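Local coordinates for protein ADP-ribosylation factor guanine nucleotide-exchange factor SEC7 (Saccharomyces cerevisiae, PDB 4OIY) that activates the small GTPase ARF1 at the trans-Golgi network by guanine nucleotide exchange, supporting vesicle budding and Golgi traffic, with this chain comprising its catalytic Sec7 domain, at residues Arg118-Asn123 against Ser128-Ala133. Residues are numbered along the deposited sequence; the frame is centred on the assembly and turned at random.
Sequences RFVDQN and SKADTA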
# COMPACT_ATOMS: atom_id res chain seq x y z
N ARG A 118 4.91 -1.96 10.26
CA ARG A 118 6.14 -2.29 9.53
C ARG A 118 7.06 -1.09 9.52
O ARG A 118 8.26 -1.22 9.76
CB ARG A 118 5.80 -2.73 8.10
CG ARG A 118 6.99 -3.07 7.20
CD ARG A 118 7.62 -4.37 7.60
NE ARG A 118 8.69 -4.78 6.69
CZ ARG A 118 9.54 -5.78 6.93
NH1 ARG A 118 9.45 -6.49 8.04
NH2 ARG A 118 10.49 -6.06 6.04
N PHE A 119 6.50 0.08 9.25
CA PHE A 119 7.34 1.28 9.21
C PHE A 119 8.04 1.53 10.54
O PHE A 119 9.25 1.81 10.57
CB PHE A 119 6.54 2.53 8.81
CG PHE A 119 7.40 3.76 8.71
CD1 PHE A 119 8.12 4.02 7.56
CD2 PHE A 119 7.58 4.58 9.81
CE1 PHE A 119 8.96 5.12 7.48
CE2 PHE A 119 8.42 5.68 9.74
CZ PHE A 119 9.10 5.95 8.57
N VAL A 120 7.31 1.42 11.64
CA VAL A 120 7.94 1.68 12.94
C VAL A 120 8.92 0.58 13.33
O VAL A 120 9.93 0.85 13.97
CB VAL A 120 6.93 1.97 14.07
CG1 VAL A 120 6.10 3.21 13.74
CG2 VAL A 120 6.06 0.77 14.39
N ASP A 121 8.64 -0.66 12.93
CA ASP A 121 9.53 -1.79 13.24
C ASP A 121 10.89 -1.58 12.60
O ASP A 121 11.93 -1.90 13.20
CB ASP A 121 8.92 -3.11 12.75
CG ASP A 121 9.73 -4.32 13.18
OD1 ASP A 121 10.11 -4.40 14.37
OD2 ASP A 121 9.97 -5.20 12.34
N GLN A 122 10.89 -1.04 11.39
CA GLN A 122 12.10 -0.87 10.61
C GLN A 122 12.76 0.47 10.83
O GLN A 122 13.90 0.68 10.40
CB GLN A 122 11.79 -1.06 9.14
CG GLN A 122 11.30 -2.45 8.84
CD GLN A 122 11.23 -2.68 7.36
OE1 GLN A 122 10.49 -2.00 6.66
NE2 GLN A 122 12.02 -3.63 6.86
N ASN A 123 12.05 1.39 11.47
CA ASN A 123 12.59 2.71 11.78
C ASN A 123 12.37 3.05 13.24
O ASN A 123 11.62 3.96 13.57
CB ASN A 123 11.96 3.75 10.87
CG ASN A 123 12.30 3.53 9.42
OD1 ASN A 123 13.42 3.83 8.98
ND2 ASN A 123 11.36 2.98 8.67
N SER A 128 7.41 6.95 18.62
CA SER A 128 7.32 6.06 19.77
C SER A 128 6.21 5.01 19.63
O SER A 128 6.29 3.93 20.21
CB SER A 128 7.09 6.88 21.04
OG SER A 128 5.97 7.74 20.89
N LYS A 129 5.18 5.33 18.84
CA LYS A 129 4.00 4.48 18.70
C LYS A 129 3.62 4.32 17.24
O LYS A 129 3.68 5.28 16.46
CB LYS A 129 2.80 5.11 19.44
CG LYS A 129 3.07 5.50 20.88
CD LYS A 129 3.20 4.29 21.79
CE LYS A 129 3.35 4.73 23.24
NZ LYS A 129 3.30 3.57 24.16
N ALA A 130 3.21 3.11 16.87
CA ALA A 130 2.66 2.87 15.54
C ALA A 130 1.41 3.72 15.25
O ALA A 130 1.17 4.09 14.11
CB ALA A 130 2.35 1.39 15.35
N ASP A 131 0.64 4.04 16.28
CA ASP A 131 -0.60 4.81 16.10
C ASP A 131 -0.28 6.17 15.48
O ASP A 131 -1.06 6.71 14.71
CB ASP A 131 -1.33 4.99 17.44
CG ASP A 131 -2.80 5.34 17.28
OD1 ASP A 131 -3.41 4.95 16.27
OD2 ASP A 131 -3.37 5.98 18.20
N THR A 132 0.88 6.73 15.82
CA THR A 132 1.31 8.00 15.24
C THR A 132 1.52 7.87 13.74
O THR A 132 1.04 8.69 12.97
CB THR A 132 2.60 8.49 15.90
OG1 THR A 132 2.40 8.60 17.31
CG2 THR A 132 3.03 9.83 15.33
N ALA A 133 2.24 6.82 13.33
CA ALA A 133 2.47 6.58 11.90
C ALA A 133 1.15 6.26 11.18
O ALA A 133 0.94 6.69 10.04
CB ALA A 133 3.47 5.45 11.71
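V120, near the end of helix 105-122, sets its two methyls against A130 and A133 of segment 128-133, and this apolar packing carries the contact. The branches divide the work: CG2 of V120 lies 3.9 Å from CB of A130, while CG1 of V120 comes within 4.0 Å of CB of A133. CG1 also rests over the backbone of A130, 3.9 Å from its CA. With chi1 at -61°, CG1 stands anti to the carbonyl carbon and CG2 fits between that carbon and the backbone N, which spreads the fork over both alanines. A branched side chain suits the one segment and methyl side chains the other, for the backbones can come close: the CA atoms of V120 and A130 are 6.0 Å apart. D121, next in sequence, binds magnesium but takes no part in this packing.

F119 also directs its CB toward segment 128-133, but its side chain touches I88 and A91 of helix 88-96. I88 touches A133 as well, so helix 88-96 meets both segments.

The polar bonds run within a segment or to neighbouring loops, not across the contact. Where helix 105-122 gives way to loop at N123, its side chain turns back: ND2 of N123 donates to O of F119 over 3.1 Å, in the carbonyl plane and on a lone pair, with an N-H...O angle of 151°. The same amide bonds the loop through F83 and G85, a use of both its ends that suits asparagine at a helix terminus. T132 N donates to K129 O over 3.2 Å where the chain enters helix 130-148.

The contact therefore depends on shape and apolar burial, joining consecutive helices of the all-helical Sec7 domain across their short connecting loop.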